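Local atomic coordinates of diaminopimelate decarboxylase (Aquifex aeolicus, PDB entry 2P3E), a protein that probably decarboxylates meso-diaminopimelate to L-lysine with the help of pyridoxal 5'-phosphate, the last step of lysine biosynthesis by the diaminopimelate pathway. Residues Asp179-Ser191 against Val222-Ile236. Residues are numbered along the deposited sequence; the frame is centred on the assembly and turned at random.
Sequences DIREAQKEYEYAS and VVSLYESLTQKGFDI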
loop_
_atom_site.group_PDB
_atom_site.type_symbol
_atom_site.label_atom_id
_atom_site.label_comp_id
_atom_site.label_asym_id
_atom_site.label_seq_id
_atom_site.Cartn_x
_atom_site.Cartn_y
_atom_site.Cartn_z
ATOM N N ASP B 179 -27.557 11.750 -3.263
ATOM C CA ASP B 179 -28.743 11.257 -3.948
ATOM C C ASP B 179 -29.201 12.307 -4.933
ATOM O O ASP B 179 -29.420 13.467 -4.572
ATOM C CB ASP B 179 -29.860 10.978 -2.928
ATOM C CG ASP B 179 -31.051 10.239 -3.531
ATOM O OD1 ASP B 179 -31.156 10.122 -4.781
ATOM O OD2 ASP B 179 -31.896 9.771 -2.737
ATOM N N ILE B 180 -29.332 11.897 -6.190
ATOM C CA ILE B 180 -29.693 12.820 -7.250
ATOM C C ILE B 180 -31.044 13.444 -6.942
ATOM O O ILE B 180 -31.332 14.552 -7.368
ATOM C CB ILE B 180 -29.682 12.163 -8.667
ATOM C CG1 ILE B 180 -29.707 13.259 -9.738
ATOM C CG2 ILE B 180 -30.847 11.168 -8.826
ATOM C CD1 ILE B 180 -29.358 12.792 -11.118
ATOM N N ARG B 181 -31.843 12.726 -6.157
ATOM C CA ARG B 181 -33.175 13.169 -5.767
ATOM C C ARG B 181 -33.121 14.340 -4.779
ATOM O O ARG B 181 -34.143 14.985 -4.505
ATOM C CB ARG B 181 -33.969 11.989 -5.191
ATOM C CG ARG B 181 -34.128 10.818 -6.158
ATOM C CD ARG B 181 -34.739 9.602 -5.477
ATOM C CZ ARG B 181 -33.528 6.976 -3.843
ATOM N NH1 ARG B 181 -33.585 5.677 -4.112
ATOM N NH2 ARG B 181 -32.890 7.394 -2.752
ATOM N N GLU B 182 -31.925 14.613 -4.257
ATOM C CA GLU B 182 -31.700 15.693 -3.288
ATOM C C GLU B 182 -30.631 16.691 -3.758
ATOM O O GLU B 182 -30.256 17.614 -3.016
ATOM C CB GLU B 182 -31.286 15.096 -1.941
ATOM C CG GLU B 182 -32.397 14.350 -1.210
ATOM N N ALA B 183 -30.144 16.510 -4.989
ATOM C CA ALA B 183 -29.079 17.357 -5.535
ATOM C C ALA B 183 -29.580 18.760 -5.860
ATOM O O ALA B 183 -28.818 19.732 -5.802
ATOM C CB ALA B 183 -28.467 16.714 -6.767
ATOM N N GLN B 184 -30.863 18.871 -6.186
ATOM C CA GLN B 184 -31.419 20.162 -6.570
ATOM C C GLN B 184 -31.401 21.148 -5.399
ATOM O O GLN B 184 -31.197 22.350 -5.596
ATOM C CB GLN B 184 -32.820 19.991 -7.150
ATOM C CG GLN B 184 -33.117 20.972 -8.274
ATOM C CD GLN B 184 -34.296 20.563 -9.117
ATOM O OE1 GLN B 184 -35.334 21.218 -9.094
ATOM N NE2 GLN B 184 -34.152 19.471 -9.863
ATOM N N LYS B 185 -31.594 20.618 -4.186
ATOM C CA LYS B 185 -31.481 21.397 -2.948
ATOM C C LYS B 185 -30.079 21.954 -2.725
ATOM O O LYS B 185 -29.921 23.079 -2.246
ATOM C CB LYS B 185 -31.914 20.569 -1.731
ATOM C CG LYS B 185 -33.436 20.441 -1.575
ATOM C CD LYS B 185 -33.800 19.746 -0.265
ATOM C CE LYS B 185 -33.980 18.231 -0.447
ATOM N NZ LYS B 185 -34.381 17.577 0.839
ATOM N N GLU B 186 -29.061 21.169 -3.072
ATOM C CA GLU B 186 -27.693 21.664 -3.020
ATOM C C GLU B 186 -27.388 22.712 -4.083
ATOM O O GLU B 186 -26.597 23.611 -3.833
ATOM C CB GLU B 186 -26.673 20.512 -3.074
ATOM C CG GLU B 186 -26.434 19.875 -1.707
ATOM C CD GLU B 186 -25.319 18.856 -1.721
ATOM O OE1 GLU B 186 -24.187 19.175 -2.170
ATOM O OE2 GLU B 186 -25.579 17.718 -1.269
ATOM N N TYR B 187 -27.986 22.582 -5.268
ATOM C CA TYR B 187 -27.812 23.578 -6.330
ATOM C C TYR B 187 -28.456 24.911 -5.935
ATOM O O TYR B 187 -27.888 25.988 -6.162
ATOM C CB TYR B 187 -28.386 23.073 -7.662
ATOM C CG TYR B 187 -27.407 22.216 -8.428
ATOM C CD1 TYR B 187 -27.473 20.824 -8.370
ATOM C CD2 TYR B 187 -26.397 22.802 -9.186
ATOM C CE1 TYR B 187 -26.557 20.032 -9.059
ATOM C CE2 TYR B 187 -25.472 22.020 -9.886
ATOM C CZ TYR B 187 -25.553 20.643 -9.807
ATOM O OH TYR B 187 -24.643 19.875 -10.493
ATOM N N GLU B 188 -29.630 24.819 -5.318
ATOM C CA GLU B 188 -30.309 26.000 -4.776
ATOM C C GLU B 188 -29.482 26.680 -3.687
ATOM O O GLU B 188 -29.332 27.897 -3.694
ATOM C CB GLU B 188 -31.709 25.641 -4.267
ATOM C CG GLU B 188 -32.724 25.340 -5.397
ATOM C CD GLU B 188 -33.011 26.548 -6.298
ATOM O OE1 GLU B 188 -32.668 27.692 -5.897
ATOM O OE2 GLU B 188 -33.585 26.352 -7.411
ATOM N N TYR B 189 -28.919 25.880 -2.787
ATOM C CA TYR B 189 -28.050 26.372 -1.735
ATOM C C TYR B 189 -26.806 27.053 -2.315
ATOM O O TYR B 189 -26.459 28.178 -1.921
ATOM C CB TYR B 189 -27.663 25.238 -0.776
ATOM C CG TYR B 189 -26.791 25.710 0.371
ATOM C CD1 TYR B 189 -27.362 26.276 1.516
ATOM C CD2 TYR B 189 -25.390 25.618 0.304
ATOM C CE1 TYR B 189 -26.569 26.725 2.562
ATOM C CE2 TYR B 189 -24.592 26.058 1.345
ATOM C CZ TYR B 189 -25.191 26.622 2.469
ATOM O OH TYR B 189 -24.416 27.077 3.512
ATOM N N ALA B 190 -26.160 26.384 -3.273
ATOM C CA ALA B 190 -24.958 26.909 -3.909
ATOM C C ALA B 190 -25.187 28.200 -4.703
ATOM O O ALA B 190 -24.268 29.001 -4.857
ATOM C CB ALA B 190 -24.313 25.831 -4.803
ATOM N N SER B 191 -26.400 28.401 -5.220
ATOM C CA SER B 191 -26.707 29.619 -5.989
ATOM C C SER B 191 -26.644 30.887 -5.130
ATOM O O SER B 191 -26.487 32.002 -5.661
ATOM C CB SER B 191 -28.087 29.522 -6.653
ATOM O OG SER B 191 -29.097 29.705 -5.679
ATOM N N VAL B 222 -29.083 12.189 -15.018
ATOM C CA VAL B 222 -28.316 13.427 -15.122
ATOM C C VAL B 222 -28.911 14.378 -16.162
ATOM O O VAL B 222 -28.970 15.596 -15.933
ATOM C CB VAL B 222 -26.816 13.158 -15.406
ATOM C CG1 VAL B 222 -26.107 14.443 -15.830
ATOM C CG2 VAL B 222 -26.149 12.582 -14.149
ATOM N N VAL B 223 -29.359 13.813 -17.289
ATOM C CA VAL B 223 -29.981 14.601 -18.365
ATOM C C VAL B 223 -31.276 15.244 -17.854
ATOM O O VAL B 223 -31.535 16.426 -18.105
ATOM C CB VAL B 223 -30.258 13.741 -19.638
ATOM C CG1 VAL B 223 -31.210 14.474 -20.625
ATOM C CG2 VAL B 223 -28.953 13.398 -20.332
ATOM N N SER B 224 -32.079 14.465 -17.136
ATOM C CA SER B 224 -33.284 15.000 -16.480
ATOM C C SER B 224 -32.968 16.102 -15.467
ATOM O O SER B 224 -33.671 17.119 -15.428
ATOM C CB SER B 224 -34.080 13.889 -15.804
ATOM O OG SER B 224 -34.387 12.893 -16.779
ATOM N N LEU B 225 -31.937 15.900 -14.639
ATOM C CA LEU B 225 -31.509 16.959 -13.718
ATOM C C LEU B 225 -31.074 18.205 -14.490
ATOM O O LEU B 225 -31.405 19.327 -14.103
ATOM C CB LEU B 225 -30.365 16.502 -12.790
ATOM C CG LEU B 225 -29.880 17.536 -11.746
ATOM C CD1 LEU B 225 -31.001 17.992 -10.789
ATOM C CD2 LEU B 225 -28.717 16.957 -10.943
ATOM N N TYR B 226 -30.324 18.001 -15.567
ATOM C CA TYR B 226 -29.876 19.103 -16.419
ATOM C C TYR B 226 -31.076 19.912 -16.932
ATOM O O TYR B 226 -31.080 21.141 -16.858
ATOM C CB TYR B 226 -29.061 18.545 -17.579
ATOM C CG TYR B 226 -28.817 19.494 -18.731
ATOM C CD1 TYR B 226 -27.746 20.381 -18.706
ATOM C CD2 TYR B 226 -29.649 19.489 -19.861
ATOM C CE1 TYR B 226 -27.492 21.235 -19.768
ATOM C CE2 TYR B 226 -29.415 20.370 -20.930
ATOM C CZ TYR B 226 -28.321 21.222 -20.866
ATOM O OH TYR B 226 -28.054 22.087 -21.878
ATOM N N GLU B 227 -32.085 19.208 -17.441
ATOM C CA GLU B 227 -33.288 19.862 -17.961
ATOM C C GLU B 227 -33.983 20.671 -16.886
ATOM O O GLU B 227 -34.355 21.810 -17.119
ATOM C CB GLU B 227 -34.257 18.833 -18.530
ATOM C CG GLU B 227 -33.711 18.149 -19.752
ATOM C CD GLU B 227 -33.799 19.013 -21.002
ATOM O OE1 GLU B 227 -34.683 19.911 -21.032
ATOM O OE2 GLU B 227 -32.998 18.783 -21.946
ATOM N N SER B 228 -34.141 20.069 -15.712
ATOM C CA SER B 228 -34.763 20.728 -14.577
ATOM C C SER B 228 -33.990 21.975 -14.103
ATOM O O SER B 228 -34.597 23.024 -13.849
ATOM C CB SER B 228 -34.929 19.717 -13.448
ATOM O OG SER B 228 -35.623 20.300 -12.364
ATOM N N LEU B 229 -32.666 21.869 -13.976
ATOM C CA LEU B 229 -31.834 23.022 -13.593
ATOM C C LEU B 229 -31.854 24.135 -14.643
ATOM O O LEU B 229 -31.901 25.317 -14.294
ATOM C CB LEU B 229 -30.387 22.586 -13.302
ATOM C CG LEU B 229 -30.192 21.666 -12.086
ATOM C CD1 LEU B 229 -28.753 21.179 -12.000
ATOM C CD2 LEU B 229 -30.628 22.356 -10.779
ATOM N N THR B 230 -31.809 23.756 -15.926
ATOM C CA THR B 230 -31.862 24.737 -17.021
ATOM C C THR B 230 -33.198 25.518 -17.009
ATOM O O THR B 230 -33.213 26.732 -17.210
ATOM C CB THR B 230 -31.606 24.092 -18.395
ATOM O OG1 THR B 230 -30.322 23.446 -18.393
ATOM C CG2 THR B 230 -31.610 25.155 -19.515
ATOM N N GLN B 231 -34.295 24.809 -16.749
ATOM C CA GLN B 231 -35.619 25.434 -16.604
ATOM C C GLN B 231 -35.655 26.412 -15.420
ATOM O O GLN B 231 -36.246 27.494 -15.516
ATOM C CB GLN B 231 -36.696 24.351 -16.468
ATOM C CG GLN B 231 -38.135 24.885 -16.399
ATOM N NE2 GLN B 231 -41.562 25.231 -15.487
ATOM N N LYS B 232 -34.998 26.040 -14.321
ATOM C CA LYS B 232 -34.910 26.891 -13.125
ATOM C C LYS B 232 -33.959 28.083 -13.268
ATOM O O LYS B 232 -33.855 28.906 -12.359
ATOM C CB LYS B 232 -34.560 26.066 -11.876
ATOM C CG LYS B 232 -35.622 25.051 -11.526
ATOM C CD LYS B 232 -35.466 24.506 -10.127
ATOM C CE LYS B 232 -36.673 23.634 -9.762
ATOM N NZ LYS B 232 -37.976 24.389 -9.773
ATOM N N GLY B 233 -33.277 28.187 -14.402
ATOM C CA GLY B 233 -32.412 29.329 -14.647
ATOM C C GLY B 233 -30.910 29.125 -14.444
ATOM O O GLY B 233 -30.139 30.081 -14.564
ATOM N N PHE B 234 -30.483 27.896 -14.147
ATOM C CA PHE B 234 -29.047 27.607 -14.020
ATOM C C PHE B 234 -28.403 27.475 -15.407
ATOM O O PHE B 234 -29.050 27.019 -16.357
ATOM C CB PHE B 234 -28.792 26.319 -13.213
ATOM C CG PHE B 234 -29.221 26.403 -11.774
ATOM C CD1 PHE B 234 -28.311 26.762 -10.783
ATOM C CD2 PHE B 234 -30.528 26.113 -11.405
ATOM C CE1 PHE B 234 -28.702 26.839 -9.437
ATOM C CE2 PHE B 234 -30.928 26.192 -10.073
ATOM C CZ PHE B 234 -30.015 26.546 -9.084
ATOM N N ASP B 235 -27.137 27.870 -15.511
ATOM C CA ASP B 235 -26.383 27.749 -16.743
ATOM C C ASP B 235 -25.395 26.583 -16.608
ATOM O O ASP B 235 -24.250 26.767 -16.200
ATOM C CB ASP B 235 -25.639 29.056 -17.058
ATOM C CG ASP B 235 -24.898 29.012 -18.401
ATOM O OD1 ASP B 235 -25.141 28.099 -19.217
ATOM O OD2 ASP B 235 -24.053 29.902 -18.635
ATOM N N ILE B 236 -25.858 25.394 -16.964
ATOM C CA ILE B 236 -25.047 24.187 -16.873
ATOM C C ILE B 236 -24.259 24.033 -18.166
ATOM O O ILE B 236 -24.789 23.579 -19.191
ATOM C CB ILE B 236 -25.909 22.919 -16.535
ATOM C CG1 ILE B 236 -26.772 23.121 -15.276
ATOM C CG2 ILE B 236 -25.034 21.660 -16.380
ATOM C CD1 ILE B 236 -26.018 23.549 -13.982
#
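Val222 meets the end of Ile180, whose CD1 lies 4.0 Å from the Val222 backbone N. One turn on, the Leu225 CD2 methyl packs against Ile180 CG1 and Ala183 CB, while Leu225 CD1 sits 3.6 Å from Gln184 NE2. Ser228, with OG anti to its backbone N (chi1 -176°), accepts a weak, strongly bent hydrogen bond from Gln184 NE2 (3.0 Å to OG, 123° at the hydrogen). A leucine in place of Gln184 would probably leave the Ser228 hydroxyl without this amide partner. Leu229 splits its methyls: CD2 touches Gln184 CG at 3.8 Å, and CD1 stands almost squarely over the centre of the Tyr187 ring, a CH-pi contact 3.7 Å from the centroid. The two helices, neighbours on the outside of the alpha/beta barrel that forms the pyridoxal-binding domain, run roughly parallel at 37°, and Tyr187 reaches between them to the barrel wall, its buried hydroxyl hydrogen-bonded to Gly200 O and Ile153 N. The helix 222-231 is followed by a Schellman motif at Gly233, after which Phe234 turns back against helix 183-191. Phe234 CE1 comes to 3.5 Å from Tyr187 O and 3.9 Å from Ser191 CB, and Glu188 OE2 lies at the ring edge. Ile236, two residues before strand 238-240, adds a looser contact from CD1 to Tyr187 CE2.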